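PDB 4ARU: histidine acid phosphatase from Hafnia alvei, which belongs to branch 2 of the histidine phosphatase superfamily, which includes the histidine acid phosphatases. Local coordinates for residues A166-V171 / N247-L252; T156-Y161 / G212-A217; D83-W88 / A101-L106. All coordinates share one frame; numbering follows the deposited sequence.

How the interactions relate
Interactions 1 and 2 lie side by side in the helical part of the molecule, their centres about 11 Å apart. They touch: Leu252 of interaction 1 packs on Ala217 and Tyr161 of interaction 2. They use neighbouring elements: the loop 156-161 leads into helix 162-172, and helix 213-229 comes just before helix 243-262 in the chain. Interaction 3 sits on the opposite side of the chain's centre, its own centre about 37 Å from that of interaction 1 and about 39 Å from that of interaction 2. It joins the large sheet to a covering helix. All three are mostly buried. Interaction 3 is wholly apolar, interaction 1 includes one serine hydroxyl, and interaction 2 includes a buried amide.

Interaction 1 of 3, residues A166-V171 / N247-L252; sequences ALMSSV and NSLLKL
Leu249 is the bump of this contact, and the hollow that takes it lies between Leu167, Met168 and Val171. Its CD2 methyl enters closest to the opposing helix. Leu249 CD2 comes to 3.8 Å from Leu167 CG and lies equally close to the backbone at Met168 N. The methyl CE of Met168 closes the hollow on another side, 3.9 Å from Leu249 CD2. The Met168 chain bends at chi2 (56°) and again at chi3 (78°), which turns this methyl toward the leucine. Val171 is a looser wall. Val171 CG2 stands 4.4 Å from the other methyl, Leu249 CD1. Leu167 and Met168 both cross the Leu249 side chain at about a right angle.

A smaller fit lies beside the first. Leu167 CD2 rests on Ser248, 3.6 Å from its OG and almost as near its CB. The Ser248 hydroxyl is not left without a polar partner there, since it is hydrogen-bonded to Ser164, one turn back on the helix that carries Leu167. Ile240 also touches Leu249, while Leu220 and Phe224 of helix 213-229 pack on Met168. The hollow therefore belongs to a larger apolar core.

The two short helix segments come within 9.7 Å of each other, axis to axis, and their directions differ by 111°. Met168 and Leu249 have the nearest CA atoms. This is a steep helix-helix crossing, joining helix 162-172 to helix 243-262 within the helical region of this branch 2 histidine phosphatase.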
loop_
_atom_site.group_PDB
_atom_site.type_symbol
_atom_site.label_atom_id
_atom_site.label_comp_id
_atom_site.label_asym_id
_atom_site.label_seq_id
_atom_site.Cartn_x
_atom_site.Cartn_y
_atom_site.Cartn_z
ATOM N N ALA A 166 -16.412 18.010 7.761
ATOM C CA ALA A 166 -17.651 18.150 8.532
ATOM C C ALA A 166 -18.250 16.790 8.863
ATOM O O ALA A 166 -18.722 16.580 9.960
ATOM C CB ALA A 166 -18.661 19.010 7.801
ATOM N N LEU A 167 -18.157 15.862 7.911
ATOM C CA LEU A 167 -18.634 14.500 8.187
ATOM C C LEU A 167 -17.789 13.833 9.262
ATOM O O LEU A 167 -18.310 13.202 10.170
ATOM C CB LEU A 167 -18.635 13.649 6.925
ATOM C CG LEU A 167 -19.011 12.173 7.069
ATOM C CD1 LEU A 167 -20.428 12.034 7.574
ATOM C CD2 LEU A 167 -18.826 11.477 5.736
ATOM N N MET A 168 -16.484 13.996 9.174
ATOM C CA MET A 168 -15.600 13.414 10.202
ATOM C C MET A 168 -16.007 13.988 11.575
ATOM O O MET A 168 -16.088 13.265 12.573
ATOM C CB MET A 168 -14.127 13.710 9.927
ATOM C CG MET A 168 -13.171 13.143 10.969
ATOM S SD MET A 168 -13.288 11.349 11.274
ATOM C CE MET A 168 -12.415 10.684 9.893
ATOM N N SER A 169 -16.179 15.295 11.644
ATOM C CA SER A 169 -16.640 15.923 12.894
ATOM C C SER A 169 -17.894 15.296 13.471
ATOM O O SER A 169 -17.938 14.984 14.653
ATOM C CB SER A 169 -16.814 17.431 12.670
ATOM O OG SER A 169 -17.191 18.099 13.860
ATOM N N SER A 170 -18.877 15.028 12.601
ATOM C CA SER A 170 -20.140 14.469 13.045
ATOM C C SER A 170 -19.973 13.013 13.501
ATOM O O SER A 170 -20.576 12.630 14.496
ATOM C CB SER A 170 -21.225 14.637 11.950
ATOM O OG SER A 170 -20.998 13.812 10.835
ATOM N N VAL A 171 -19.168 12.237 12.795
ATOM C CA VAL A 171 -18.903 10.838 13.168
ATOM C C VAL A 171 -18.219 10.759 14.542
ATOM O O VAL A 171 -18.558 9.897 15.357
ATOM C CB VAL A 171 -18.028 10.165 12.088
ATOM C CG1 VAL A 171 -17.427 8.849 12.580
ATOM C CG2 VAL A 171 -18.823 9.992 10.801
ATOM N N ASN A 247 -16.960 6.779 1.389
ATOM C CA ASN A 247 -16.134 7.404 0.356
ATOM C C ASN A 247 -15.681 8.766 0.767
ATOM O O ASN A 247 -14.537 9.122 0.494
ATOM C CB ASN A 247 -16.874 7.472 -0.993
ATOM C CG ASN A 247 -17.122 6.100 -1.619
ATOM O OD1 ASN A 247 -16.482 5.118 -1.260
ATOM N ND2 ASN A 247 -18.063 6.032 -2.512
ATOM N N SER A 248 -16.543 9.527 1.413
ATOM C CA SER A 248 -16.218 10.887 1.802
ATOM C C SER A 248 -15.131 10.880 2.867
ATOM O O SER A 248 -14.185 11.665 2.810
ATOM C CB SER A 248 -17.492 11.582 2.317
ATOM O OG SER A 248 -17.165 12.881 2.821
ATOM N N LEU A 249 -15.196 9.977 3.834
ATOM C CA LEU A 249 -14.146 9.924 4.853
ATOM C C LEU A 249 -12.805 9.457 4.281
ATOM O O LEU A 249 -11.723 10.015 4.566
ATOM C CB LEU A 249 -14.562 8.988 5.973
ATOM C CG LEU A 249 -15.796 9.391 6.765
ATOM C CD1 LEU A 249 -16.304 8.259 7.694
ATOM C CD2 LEU A 249 -15.534 10.697 7.534
ATOM N N LEU A 250 -12.839 8.437 3.429
ATOM C CA LEU A 250 -11.574 7.916 2.886
ATOM C C LEU A 250 -10.980 8.864 1.851
ATOM O O LEU A 250 -9.790 8.795 1.621
ATOM C CB LEU A 250 -11.771 6.485 2.323
ATOM C CG LEU A 250 -11.488 5.335 3.334
ATOM C CD1 LEU A 250 -10.049 5.282 3.890
ATOM C CD2 LEU A 250 -12.504 5.366 4.454
ATOM N N LYS A 251 -11.771 9.786 1.316
ATOM C CA LYS A 251 -11.243 10.836 0.439
ATOM C C LYS A 251 -10.120 11.590 1.145
ATOM O O LYS A 251 -9.074 11.909 0.565
ATOM C CB LYS A 251 -12.366 11.795 0.053
ATOM C CG LYS A 251 -11.893 12.904 -0.859
ATOM C CD LYS A 251 -13.020 13.659 -1.550
ATOM C CE LYS A 251 -14.058 14.120 -0.596
ATOM N NZ LYS A 251 -14.995 15.021 -1.326
ATOM N N LEU A 252 -10.270 11.810 2.433
ATOM C CA LEU A 252 -9.256 12.517 3.209
ATOM C C LEU A 252 -7.991 11.694 3.328
ATOM O O LEU A 252 -6.884 12.209 3.248
ATOM C CB LEU A 252 -9.787 12.841 4.611
ATOM C CG LEU A 252 -10.981 13.807 4.625
ATOM C CD1 LEU A 252 -11.795 13.689 5.919
ATOM C CD2 LEU A 252 -10.506 15.232 4.455
#

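Interaction 2 of 3, residues T156-Y161 / G212-A217; sequences TLNQRY and GAVGLA
Val214 meets three side chains of segment 156-161, and its two methyls divide them. CG1 takes Leu157, with Leu157 CD2 4.0 Å from Val214 CG1. CG2 takes the other two: Val214 CG2 lies 3.5 Å from Asn158 OD1 and 4.1 Å from Tyr161 CD2. The valine CG1 is anti to its own backbone N (chi1 173°), and this rotation turns CG1 to Leu157, and CG2, beside the backbone N, to Asn158 and Tyr161. Leu157 and Tyr161 each cross the valine at about a right angle. Asn158 runs past it in the opposite direction.

Asn158 carries its amide in over the first turn of the helix that follows Gly212. The Asn158 CG lies beside the backbone N and anti to the carbonyl carbon (chi1 -68°). Asn158 ND2 then sits 3.6 Å from Ala213 CB. Gly212 is the N-cap residue of helix 213-229, so the contact joins the start of that helix to the loop leading into helix 162-172, whose own N-cap is Tyr161.

The buried amide finds its polar partners beyond these two segments. OD1 is hydrogen-bonded to Ser197 OG, and ND2 to Met195 O. Bonds to both the oxygen and the nitrogen of the amide would fix its rotation. The aromatic ring of Tyr161 has Arg160 CG over one face, 3.6 Å above the plane and offset toward the rim. Leu252 and Ala255 of helix 243-262 also touch this tyrosine.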
loop_
_atom_site.group_PDB
_atom_site.type_symbol
_atom_site.label_atom_id
_atom_site.label_comp_id
_atom_site.label_asym_id
_atom_site.label_seq_id
_atom_site.Cartn_x
_atom_site.Cartn_y
_atom_site.Cartn_z
ATOM N N THR A 156 -3.826 26.079 3.227
ATOM C CA THR A 156 -5.218 26.253 2.789
ATOM C C THR A 156 -5.932 24.942 2.477
ATOM O O THR A 156 -7.068 24.930 2.025
ATOM C CB THR A 156 -5.321 27.212 1.557
ATOM O OG1 THR A 156 -4.823 26.576 0.366
ATOM C CG2 THR A 156 -4.597 28.510 1.782
ATOM N N LEU A 157 -5.267 23.819 2.719
ATOM C CA LEU A 157 -5.793 22.518 2.267
ATOM C C LEU A 157 -7.163 22.175 2.837
ATOM O O LEU A 157 -7.961 21.527 2.153
ATOM C CB LEU A 157 -4.813 21.412 2.633
ATOM C CG LEU A 157 -5.077 20.046 2.006
ATOM C CD1 LEU A 157 -4.849 20.068 0.511
ATOM C CD2 LEU A 157 -4.242 18.967 2.652
ATOM N N ASN A 158 -7.466 22.561 4.077
ATOM C CA ASN A 158 -8.747 22.159 4.641
ATOM C C ASN A 158 -9.909 22.700 3.795
ATOM O O ASN A 158 -11.000 22.126 3.813
ATOM C CB ASN A 158 -8.976 22.692 6.065
ATOM C CG ASN A 158 -8.050 22.064 7.100
ATOM O OD1 ASN A 158 -7.211 21.216 6.777
ATOM N ND2 ASN A 158 -8.267 22.463 8.360
ATOM N N GLN A 159 -9.705 23.830 3.142
ATOM C CA GLN A 159 -10.770 24.443 2.355
ATOM C C GLN A 159 -11.219 23.602 1.164
ATOM O O GLN A 159 -12.315 23.867 0.626
ATOM C CB GLN A 159 -10.378 25.852 1.942
ATOM C CG GLN A 159 -10.184 26.818 3.115
ATOM C CD GLN A 159 -11.208 26.662 4.255
ATOM O OE1 GLN A 159 -10.844 26.340 5.413
ATOM N NE2 GLN A 159 -12.487 26.830 3.939
ATOM N N ARG A 160 -10.386 22.659 0.761
ATOM C CA ARG A 160 -10.675 21.750 -0.336
ATOM C C ARG A 160 -11.616 20.636 0.111
ATOM O O ARG A 160 -12.239 19.958 -0.717
ATOM C CB ARG A 160 -9.370 21.149 -0.889
ATOM C CG ARG A 160 -9.525 20.127 -1.996
ATOM C CD ARG A 160 -8.188 19.788 -2.577
ATOM N NE ARG A 160 -7.611 20.913 -3.297
ATOM C CZ ARG A 160 -6.368 20.946 -3.757
ATOM N NH1 ARG A 160 -5.522 19.924 -3.491
ATOM N NH2 ARG A 160 -5.977 22.020 -4.465
ATOM N N TYR A 161 -11.697 20.402 1.409
ATOM C CA TYR A 161 -12.371 19.223 1.958
ATOM C C TYR A 161 -13.399 19.554 3.023
ATOM O O TYR A 161 -13.565 18.801 3.995
ATOM C CB TYR A 161 -11.326 18.235 2.509
ATOM C CG TYR A 161 -10.389 17.749 1.466
ATOM C CD1 TYR A 161 -10.801 16.880 0.482
ATOM C CD2 TYR A 161 -9.094 18.204 1.433
ATOM C CE1 TYR A 161 -9.916 16.441 -0.509
ATOM C CE2 TYR A 161 -8.205 17.808 0.448
ATOM C CZ TYR A 161 -8.618 16.925 -0.525
ATOM O OH TYR A 161 -7.796 16.533 -1.567
ATOM N N GLY A 212 -2.720 18.770 11.190
ATOM C CA GLY A 212 -4.029 19.391 11.050
ATOM C C GLY A 212 -5.152 18.445 10.706
ATOM O O GLY A 212 -5.006 17.223 10.727
ATOM N N ALA A 213 -6.297 19.026 10.379
ATOM C CA ALA A 213 -7.522 18.286 10.268
ATOM C C ALA A 213 -7.481 17.183 9.209
ATOM O O ALA A 213 -8.059 16.102 9.378
ATOM C CB ALA A 213 -8.641 19.251 9.997
ATOM N N VAL A 214 -6.886 17.486 8.049
ATOM C CA VAL A 214 -6.855 16.502 6.963
ATOM C C VAL A 214 -5.961 15.343 7.381
ATOM O O VAL A 214 -6.308 14.176 7.229
ATOM C CB VAL A 214 -6.420 17.118 5.597
ATOM C CG1 VAL A 214 -6.236 16.023 4.570
ATOM C CG2 VAL A 214 -7.417 18.163 5.136
ATOM N N GLY A 215 -4.768 15.652 7.883
ATOM C CA GLY A 215 -3.856 14.592 8.370
ATOM C C GLY A 215 -4.463 13.743 9.466
ATOM O O GLY A 215 -4.358 12.524 9.431
ATOM N N LEU A 216 -5.095 14.381 10.439
ATOM C CA LEU A 216 -5.709 13.635 11.532
ATOM C C LEU A 216 -6.895 12.821 11.045
ATOM O O LEU A 216 -7.007 11.624 11.321
ATOM C CB LEU A 216 -6.109 14.593 12.634
ATOM C CG LEU A 216 -6.860 13.955 13.824
ATOM C CD1 LEU A 216 -6.044 12.907 14.527
ATOM C CD2 LEU A 216 -7.300 15.041 14.773
ATOM N N ALA A 217 -7.760 13.434 10.260
ATOM C CA ALA A 217 -8.901 12.721 9.704
ATOM C C ALA A 217 -8.485 11.558 8.842
ATOM O O ALA A 217 -9.148 10.508 8.844
ATOM C CB ALA A 217 -9.811 13.644 8.929
#

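Interaction 3 of 3, residues D83-W88 / A101-L106; sequences DAVYVW and AFLAGL
Val85 and Val87 of strand 85-89 point toward helix 93-106 and meet Phe102, Leu103 and Leu106. Three of the contacts are aliphatic. Val87 and Leu103 reach toward each other tip to tip, with Val87 CG2 3.7 Å from Leu103 CD2. Leu103 CD2 is also 3.9 Å from Val85 CG1 and touches both valines. Leu103 CG stands anti to its carbonyl carbon (chi1 -67°), which carries the branched end in toward the strand. Val85 also meets Leu106 tip to tip, its CG1 3.8 Å from Leu106 CD2.

The aromatic contacts involve one ring. Phe102 receives both valines obliquely. Val87 CG2 is 3.8 Å from Phe102 CD2, and Val85 CG1 is farther off, 4.3 Å from Phe102 CE2. Phe102 also stacks with Phe302 of the neighbouring strand 300-305.

Backbone bonds tie the strand to its neighbours in the sheet. Tyr86 pairs with Ile300 and Phe302, and Val87 with His115. The helix segment runs nearly antiparallel to the strand, with 160° between their directions. Strand 85-89, helix 93-106 and strand 115-116 form a beta-alpha-beta unit, and this contact packs its helix on the sheet.

All the groups that meet across the contact are hydrocarbon. Helix and strand are therefore held together here by van der Waals contact and by the exclusion of water, while the polar backbone bonds run within the sheet and within the helix.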
loop_
_atom_site.group_PDB
_atom_site.type_symbol
_atom_site.label_atom_id
_atom_site.label_comp_id
_atom_site.label_asym_id
_atom_site.label_seq_id
_atom_site.Cartn_x
_atom_site.Cartn_y
_atom_site.Cartn_z
ATOM N N ASP A 83 12.085 -23.072 -4.903
ATOM C CA ASP A 83 12.739 -22.050 -5.737
ATOM C C ASP A 83 11.732 -21.115 -6.438
ATOM O O ASP A 83 12.032 -20.000 -6.739
ATOM C CB ASP A 83 13.549 -22.745 -6.844
ATOM C CG ASP A 83 14.905 -23.312 -6.376
ATOM O OD1 ASP A 83 15.429 -22.921 -5.339
ATOM O OD2 ASP A 83 15.454 -24.167 -7.078
ATOM N N ALA A 84 10.527 -21.596 -6.642
ATOM C CA ALA A 84 9.518 -20.835 -7.403
ATOM C C ALA A 84 8.949 -19.653 -6.667
ATOM O O ALA A 84 8.548 -18.708 -7.298
ATOM C CB ALA A 84 8.373 -21.749 -7.826
ATOM N N VAL A 85 8.889 -19.720 -5.345
ATOM C CA VAL A 85 8.206 -18.738 -4.532
ATOM C C VAL A 85 9.136 -18.151 -3.475
ATOM O O VAL A 85 9.842 -18.885 -2.803
ATOM C CB VAL A 85 7.001 -19.355 -3.817
ATOM C CG1 VAL A 85 6.247 -18.303 -3.020
ATOM C CG2 VAL A 85 6.079 -20.043 -4.829
ATOM N N TYR A 86 9.169 -16.835 -3.378
ATOM C CA TYR A 86 10.020 -16.133 -2.453
ATOM C C TYR A 86 9.296 -14.974 -1.856
ATOM O O TYR A 86 8.697 -14.192 -2.557
ATOM C CB TYR A 86 11.290 -15.664 -3.145
ATOM C CG TYR A 86 12.352 -15.017 -2.262
ATOM C CD1 TYR A 86 12.269 -13.725 -1.867
ATOM C CD2 TYR A 86 13.497 -15.697 -1.961
ATOM C CE1 TYR A 86 13.270 -13.130 -1.084
ATOM C CE2 TYR A 86 14.492 -15.142 -1.169
ATOM C CZ TYR A 86 14.371 -13.840 -0.741
ATOM O OH TYR A 86 15.380 -13.237 -0.004
ATOM N N VAL A 87 9.374 -14.840 -0.525
ATOM C CA VAL A 87 8.822 -13.731 0.214
ATOM C C VAL A 87 9.920 -12.908 0.860
ATOM O O VAL A 87 10.714 -13.440 1.583
ATOM C CB VAL A 87 7.810 -14.178 1.328
ATOM C CG1 VAL A 87 7.369 -12.972 2.114
ATOM C CG2 VAL A 87 6.636 -14.932 0.741
ATOM N N TRP A 88 9.898 -11.606 0.612
ATOM C CA TRP A 88 10.691 -10.627 1.363
ATOM C C TRP A 88 9.737 -9.743 2.148
ATOM O O TRP A 88 8.959 -9.022 1.548
ATOM C CB TRP A 88 11.603 -9.781 0.478
ATOM C CG TRP A 88 12.533 -8.948 1.297
ATOM C CD1 TRP A 88 12.371 -7.629 1.684
ATOM C CD2 TRP A 88 13.691 -9.399 1.982
ATOM N NE1 TRP A 88 13.373 -7.246 2.513
ATOM C CE2 TRP A 88 14.212 -8.290 2.708
ATOM C CE3 TRP A 88 14.398 -10.601 2.003
ATOM C CZ2 TRP A 88 15.387 -8.366 3.458
ATOM C CZ3 TRP A 88 15.570 -10.660 2.728
ATOM C CH2 TRP A 88 16.029 -9.573 3.492
ATOM N N ALA A 101 1.252 -15.610 6.158
ATOM C CA ALA A 101 -0.127 -15.876 5.834
ATOM C C ALA A 101 -0.319 -16.023 4.324
ATOM O O ALA A 101 -1.126 -16.849 3.869
ATOM C CB ALA A 101 -1.026 -14.787 6.391
ATOM N N PHE A 102 0.434 -15.253 3.551
ATOM C CA PHE A 102 0.434 -15.414 2.094
ATOM C C PHE A 102 0.885 -16.795 1.693
ATOM O O PHE A 102 0.200 -17.479 0.915
ATOM C CB PHE A 102 1.326 -14.338 1.439
ATOM C CG PHE A 102 1.691 -14.641 0.009
ATOM C CD1 PHE A 102 0.821 -14.431 -1.046
ATOM C CD2 PHE A 102 2.939 -15.163 -0.289
ATOM C CE1 PHE A 102 1.166 -14.735 -2.352
ATOM C CE2 PHE A 102 3.292 -15.481 -1.581
ATOM C CZ PHE A 102 2.439 -15.228 -2.623
ATOM N N LEU A 103 1.983 -17.281 2.292
ATOM C CA LEU A 103 2.465 -18.637 1.988
ATOM C C LEU A 103 1.428 -19.683 2.409
ATOM O O LEU A 103 1.221 -20.665 1.692
ATOM C CB LEU A 103 3.805 -18.902 2.693
ATOM C CG LEU A 103 4.968 -18.062 2.182
ATOM C CD1 LEU A 103 6.139 -18.314 3.121
ATOM C CD2 LEU A 103 5.303 -18.416 0.754
ATOM N N ALA A 104 0.751 -19.489 3.550
ATOM C CA ALA A 104 -0.233 -20.470 4.027
ATOM C C ALA A 104 -1.439 -20.553 3.080
ATOM O O ALA A 104 -2.005 -21.638 2.952
ATOM C CB ALA A 104 -0.701 -20.100 5.402
ATOM N N GLY A 105 -1.809 -19.444 2.418
ATOM C CA GLY A 105 -2.905 -19.456 1.459
ATOM C C GLY A 105 -2.476 -19.928 0.082
ATOM O O GLY A 105 -3.178 -20.659 -0.584
ATOM N N LEU A 106 -1.302 -19.494 -0.335
ATOM C CA LEU A 106 -0.749 -19.880 -1.637
ATOM C C LEU A 106 -0.435 -21.334 -1.726
ATOM O O LEU A 106 -0.651 -21.974 -2.786
ATOM C CB LEU A 106 0.510 -19.073 -1.940
ATOM C CG LEU A 106 1.048 -19.247 -3.374
ATOM C CD1 LEU A 106 0.371 -18.277 -4.288
ATOM C CD2 LEU A 106 2.569 -19.091 -3.435
#